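Local coordinates for stromal cell-derived factor 2-like protein (Arabidopsis thaliana, PDB 3MAL), which takes part in protein quality control and the unfolded protein response of the endoplasmic reticulum, in a complex with ERDJ3B and BIP1 that supports plant immunity, at residues T85-H90 with T119-G124; H98-A103 with N109-C114. All coordinates share one frame; numbering follows the deposited sequence.

Both interactions lie in the second MIR repeat of a beta-trefoil, and their centres are about 14 Å apart. Interaction 1 ties barrel strand 85-90 to the loop that returns to the barrel after the hairpin of interaction 2. That hairpin is inserted in the chain between the two segments of interaction 1. The two sites touch directly. S99 N lies 3.2 Å from G124 O, a probable hydrogen bond, and H98 CE1 packs 3.3 Å from D122 OD1. On the other strand, C114 SG rests 4.2 Å from H90 CB. No ligand marks a binding site here, although the protein is a putative sugar binder.

Interaction 1. Residues T85-H90 with T119-G124; sequences TIRLQH and TNSDTG
R87 and S121 meet in a small polar contact at the surface of the beta-trefoil. It joins barrel strand 85-90 to the loop between strands 110-115 and 127-131. Only 76 Å² is buried, and the backbones stay well apart. The contact rests on one side-chain hydrogen bond. R87 NH1 donates to S121 OG over 3.0 Å, with an N-H...O angle of 152°. The hydroxyl meets the guanidinium at its edge, in the guanidinium plane. S121 CB follows in the same plane, 3.4 Å from R87 NH1. The aliphatic part of the arginine also takes part, with R87 CD 3.7 Å from S121 OG. The arginine chain bends at chi3 (-65°), which brings NH1 round to the serine.

Both polar ends have further partners. R87 NE donates to the backbone oxygen of P68, a second anchor for the guanidinium. S121 OG is also bonded to D125 OD2, which also accepts from the backbone N of D122. The arginine is thus linked through the serine to an acidic group of the loop.

The loop then enters a short 3-10 segment at T123. D122 makes an Asx turn there: G124 N donates to D122 OD1 at 2.8 Å, reaching the anti side of that oxygen from 29° out of the carboxylate plane.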
loop_
_atom_site.group_PDB
_atom_site.type_symbol
_atom_site.label_atom_id
_atom_site.label_comp_id
_atom_site.label_asym_id
_atom_site.label_seq_id
_atom_site.Cartn_x
_atom_site.Cartn_y
_atom_site.Cartn_z
ATOM N N THR A 85 -11.453 -1.452 6.407
ATOM C CA THR A 85 -11.115 -1.818 5.040
ATOM C C THR A 85 -10.856 -0.527 4.274
ATOM O O THR A 85 -11.731 0.348 4.213
ATOM C CB THR A 85 -12.260 -2.585 4.377
ATOM O OG1 THR A 85 -12.648 -3.670 5.232
ATOM C CG2 THR A 85 -11.825 -3.146 3.008
ATOM N N ILE A 86 -9.654 -0.401 3.721
ATOM C CA ILE A 86 -9.238 0.815 3.016
ATOM C C ILE A 86 -8.746 0.506 1.598
ATOM O O ILE A 86 -8.520 -0.671 1.225
ATOM C CB ILE A 86 -8.110 1.626 3.775
ATOM C CG1 ILE A 86 -6.755 0.886 3.720
ATOM C CG2 ILE A 86 -8.528 1.963 5.226
ATOM C CD1 ILE A 86 -5.566 1.696 4.287
ATOM N N ARG A 87 -8.606 1.574 0.817
ATOM C CA ARG A 87 -7.990 1.528 -0.509
ATOM C C ARG A 87 -6.843 2.562 -0.482
ATOM O O ARG A 87 -6.915 3.571 0.244
ATOM C CB ARG A 87 -9.015 1.863 -1.601
ATOM C CG ARG A 87 -10.159 0.827 -1.736
ATOM C CD ARG A 87 -11.115 1.109 -2.914
ATOM N NE ARG A 87 -11.838 2.354 -2.732
ATOM C CZ ARG A 87 -12.485 3.014 -3.686
ATOM N NH1 ARG A 87 -12.517 2.565 -4.934
ATOM N NH2 ARG A 87 -13.066 4.160 -3.387
ATOM N N LEU A 88 -5.780 2.294 -1.239
ATOM C CA LEU A 88 -4.697 3.246 -1.396
ATOM C C LEU A 88 -4.590 3.559 -2.870
ATOM O O LEU A 88 -4.289 2.688 -3.668
ATOM C CB LEU A 88 -3.358 2.680 -0.856
ATOM C CG LEU A 88 -3.285 2.531 0.666
ATOM C CD1 LEU A 88 -2.005 1.757 1.039
ATOM C CD2 LEU A 88 -3.309 3.914 1.351
ATOM N N GLN A 89 -4.879 4.807 -3.238
ATOM C CA GLN A 89 -4.852 5.166 -4.653
ATOM C C GLN A 89 -3.565 5.927 -4.927
ATOM O O GLN A 89 -3.283 6.900 -4.262
ATOM C CB GLN A 89 -6.076 6.009 -5.029
ATOM C CG GLN A 89 -6.174 6.246 -6.540
ATOM C CD GLN A 89 -7.394 7.081 -6.929
ATOM O OE1 GLN A 89 -7.846 7.951 -6.168
ATOM N NE2 GLN A 89 -7.915 6.833 -8.128
ATOM N N HIS A 90 -2.806 5.475 -5.919
ATOM C CA HIS A 90 -1.550 6.093 -6.324
ATOM C C HIS A 90 -1.857 7.475 -6.892
ATOM O O HIS A 90 -2.663 7.604 -7.819
ATOM C CB HIS A 90 -0.866 5.211 -7.387
ATOM C CG HIS A 90 0.559 5.580 -7.667
ATOM N ND1 HIS A 90 0.997 5.942 -8.928
ATOM C CD2 HIS A 90 1.652 5.614 -6.865
ATOM C CE1 HIS A 90 2.294 6.196 -8.885
ATOM N NE2 HIS A 90 2.715 6.014 -7.644
ATOM N N THR A 119 -12.526 5.038 -12.724
ATOM C CA THR A 119 -13.805 4.462 -13.143
ATOM C C THR A 119 -13.861 2.958 -12.895
ATOM O O THR A 119 -14.873 2.301 -13.179
ATOM C CB THR A 119 -14.039 4.708 -14.648
ATOM O OG1 THR A 119 -13.051 3.986 -15.406
ATOM C CG2 THR A 119 -13.945 6.195 -14.947
ATOM N N ASN A 120 -12.763 2.410 -12.375
ATOM C CA ASN A 120 -12.595 0.979 -12.282
ATOM C C ASN A 120 -11.857 0.596 -10.994
ATOM O O ASN A 120 -10.644 0.761 -10.878
ATOM C CB ASN A 120 -11.854 0.467 -13.529
ATOM C CG ASN A 120 -11.871 -1.049 -13.651
ATOM O OD1 ASN A 120 -12.744 -1.727 -13.078
ATOM N ND2 ASN A 120 -10.895 -1.603 -14.398
ATOM N N SER A 121 -12.619 0.107 -10.022
ATOM C CA SER A 121 -12.074 -0.430 -8.783
ATOM C C SER A 121 -12.879 -1.683 -8.476
ATOM O O SER A 121 -14.073 -1.755 -8.812
ATOM C CB SER A 121 -12.213 0.605 -7.646
ATOM O OG SER A 121 -11.698 0.130 -6.407
ATOM N N ASP A 122 -12.240 -2.685 -7.880
ATOM C CA ASP A 122 -12.971 -3.858 -7.383
ATOM C C ASP A 122 -12.492 -4.298 -5.999
ATOM O O ASP A 122 -11.612 -3.649 -5.426
ATOM C CB ASP A 122 -13.000 -5.011 -8.404
ATOM C CG ASP A 122 -11.649 -5.632 -8.664
ATOM O OD1 ASP A 122 -10.794 -5.704 -7.753
ATOM O OD2 ASP A 122 -11.448 -6.100 -9.802
ATOM N N THR A 123 -13.075 -5.368 -5.445
ATOM C CA THR A 123 -12.677 -5.831 -4.090
ATOM C C THR A 123 -11.183 -6.216 -3.955
ATOM O O THR A 123 -10.638 -6.281 -2.847
ATOM C CB THR A 123 -13.564 -6.992 -3.554
ATOM O OG1 THR A 123 -13.354 -8.167 -4.331
ATOM C CG2 THR A 123 -15.054 -6.617 -3.567
ATOM N N GLY A 124 -10.525 -6.481 -5.082
ATOM C CA GLY A 124 -9.101 -6.798 -5.050
ATOM C C GLY A 124 -8.268 -5.582 -4.655
ATOM O O GLY A 124 -7.069 -5.710 -4.401
#

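Interaction 2. Residues H98-A103 with N109-C114; sequences HSHLHA and NLEVSC
H98 and S113 pair in the tightly packed half of a beta hairpin, strands 96-100 and 110-115, in the second MIR repeat of the trefoil. They form an antiparallel hydrogen-bonded pair. S113 N donates to H98 O at 2.8 Å, and the return bond from H98 N to S113 O is weak. Their side chains share a face of the sheet, with H98 CB 3.6 Å from S113 OG. On the other face, S99 OG bonds the main chain across the hairpin. It donates to E111 O at 2.7 Å from above the carbonyl plane, 39° out of it. The hydroxyl lies anti to the backbone N (chi1 -165°), which turns it to the facing strand.

Beyond H100 the chain turns a corner, with L101 at the centre of an inverse gamma turn. E111 N donates to H102 O at 2.7 Å and keeps the two chain segments joined at this corner. L101, H102 and A103 form the looser, exposed side, while E111 is buried. L101 CD2 only brushes L110 CD1 at 4.0 Å, the two side chains lying side by side. A water bridges A103 O and E111 OE2, donating to both. The other carboxylate oxygen, E111 OE1, is bonded to S46.

Around the inner half, H98 is fixed by D125 and stacks on F115, while S113 OG bonds Q48. V112 packs on V172, and C114 packs on V51. Strand 110-115 pairs antiparallel with strands 49-54 and 170-175 as well as with its hairpin partner 96-100.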
loop_
_atom_site.group_PDB
_atom_site.type_symbol
_atom_site.label_atom_id
_atom_site.label_comp_id
_atom_site.label_asym_id
_atom_site.label_seq_id
_atom_site.Cartn_x
_atom_site.Cartn_y
_atom_site.Cartn_z
ATOM N N HIS A 98 -3.346 -3.182 -5.298
ATOM C CA HIS A 98 -4.163 -4.351 -5.711
ATOM C C HIS A 98 -3.393 -5.652 -5.474
ATOM O O HIS A 98 -2.159 -5.695 -5.565
ATOM C CB HIS A 98 -4.488 -4.220 -7.214
ATOM C CG HIS A 98 -5.533 -5.169 -7.745
ATOM N ND1 HIS A 98 -6.889 -4.915 -7.668
ATOM C CD2 HIS A 98 -5.409 -6.318 -8.457
ATOM C CE1 HIS A 98 -7.554 -5.886 -8.276
ATOM N NE2 HIS A 98 -6.679 -6.749 -8.761
ATOM N N SER A 99 -4.117 -6.708 -5.192
ATOM C CA SER A 99 -3.561 -8.082 -5.159
ATOM C C SER A 99 -4.564 -9.131 -5.713
ATOM O O SER A 99 -5.635 -8.795 -6.084
ATOM C CB SER A 99 -2.812 -8.528 -3.884
ATOM O OG SER A 99 -2.021 -9.680 -3.991
ATOM N N HIS A 100 -4.084 -10.367 -5.827
ATOM C CA HIS A 100 -4.703 -11.441 -6.527
ATOM C C HIS A 100 -3.748 -12.657 -6.594
ATOM O O HIS A 100 -2.674 -12.633 -6.095
ATOM C CB HIS A 100 -5.151 -10.986 -7.900
ATOM C CG HIS A 100 -4.152 -10.184 -8.682
ATOM N ND1 HIS A 100 -2.822 -10.074 -8.359
ATOM C CD2 HIS A 100 -4.322 -9.432 -9.789
ATOM C CE1 HIS A 100 -2.209 -9.334 -9.254
ATOM N NE2 HIS A 100 -3.097 -8.925 -10.132
ATOM N N LEU A 101 -4.228 -13.732 -7.170
ATOM C CA LEU A 101 -3.469 -14.953 -7.162
ATOM C C LEU A 101 -2.563 -15.086 -8.368
ATOM O O LEU A 101 -2.724 -16.003 -9.148
ATOM C CB LEU A 101 -4.361 -16.188 -7.011
ATOM C CG LEU A 101 -5.328 -16.296 -5.833
ATOM C CD1 LEU A 101 -6.354 -17.407 -5.921
ATOM C CD2 LEU A 101 -4.660 -16.350 -4.558
ATOM N N HIS A 102 -1.666 -14.155 -8.542
ATOM C CA HIS A 102 -0.631 -14.267 -9.559
ATOM C C HIS A 102 0.686 -14.293 -8.804
ATOM O O HIS A 102 0.764 -13.767 -7.686
ATOM C CB HIS A 102 -0.660 -13.053 -10.502
ATOM C CG HIS A 102 -1.699 -13.148 -11.565
ATOM N ND1 HIS A 102 -2.901 -12.466 -11.508
ATOM C CD2 HIS A 102 -1.721 -13.855 -12.718
ATOM C CE1 HIS A 102 -3.614 -12.750 -12.584
ATOM N NE2 HIS A 102 -2.914 -13.578 -13.339
ATOM N N ALA A 103 1.704 -14.923 -9.385
ATOM C CA ALA A 103 3.056 -14.939 -8.811
ATOM C C ALA A 103 3.827 -13.614 -9.004
ATOM O O ALA A 103 3.905 -13.083 -10.116
ATOM C CB ALA A 103 3.873 -16.129 -9.386
ATOM N N ASN A 109 5.740 -15.059 -4.651
ATOM C CA ASN A 109 4.675 -14.866 -3.663
ATOM C C ASN A 109 3.514 -14.138 -4.345
ATOM O O ASN A 109 3.451 -14.113 -5.575
ATOM C CB ASN A 109 5.210 -14.117 -2.430
ATOM C CG ASN A 109 6.144 -14.989 -1.589
ATOM O OD1 ASN A 109 5.731 -16.029 -1.077
ATOM N ND2 ASN A 109 7.398 -14.583 -1.472
ATOM N N LEU A 110 2.573 -13.582 -3.590
ATOM C CA LEU A 110 1.389 -12.997 -4.223
ATOM C C LEU A 110 1.817 -11.721 -4.926
ATOM O O LEU A 110 2.438 -10.864 -4.311
ATOM C CB LEU A 110 0.350 -12.656 -3.148
ATOM C CG LEU A 110 -0.854 -13.529 -2.723
ATOM C CD1 LEU A 110 -1.103 -14.835 -3.515
ATOM C CD2 LEU A 110 -0.929 -13.693 -1.181
ATOM N N GLU A 111 1.469 -11.572 -6.198
ATOM C CA GLU A 111 1.729 -10.303 -6.873
ATOM C C GLU A 111 0.945 -9.132 -6.260
ATOM O O GLU A 111 -0.287 -9.204 -6.026
ATOM C CB GLU A 111 1.382 -10.401 -8.343
ATOM C CG GLU A 111 1.950 -9.273 -9.196
ATOM C CD GLU A 111 1.270 -9.223 -10.539
ATOM O OE1 GLU A 111 0.179 -8.614 -10.632
ATOM O OE2 GLU A 111 1.815 -9.821 -11.481
ATOM N N VAL A 112 1.671 -8.042 -6.041
ATOM C CA VAL A 112 1.062 -6.778 -5.682
ATOM C C VAL A 112 1.189 -5.795 -6.840
ATOM O O VAL A 112 2.313 -5.483 -7.277
ATOM C CB VAL A 112 1.686 -6.207 -4.358
ATOM C CG1 VAL A 112 1.111 -4.839 -4.042
ATOM C CG2 VAL A 112 1.368 -7.142 -3.208
ATOM N N SER A 113 0.037 -5.326 -7.339
ATOM C CA SER A 113 0.004 -4.451 -8.513
ATOM C C SER A 113 -0.773 -3.158 -8.279
ATOM O O SER A 113 -1.318 -2.907 -7.181
ATOM C CB SER A 113 -0.612 -5.193 -9.725
ATOM O OG SER A 113 -2.005 -5.434 -9.532
ATOM N N CYS A 114 -0.792 -2.323 -9.316
ATOM C CA CYS A 114 -1.688 -1.173 -9.379
ATOM C C CYS A 114 -2.743 -1.435 -10.462
ATOM O O CYS A 114 -2.403 -1.732 -11.616
ATOM C CB CYS A 114 -0.909 0.138 -9.645
ATOM S SG CYS A 114 -0.685 1.126 -8.115
HETATM O O HOH W 1 4.357 -10.694 -11.414
#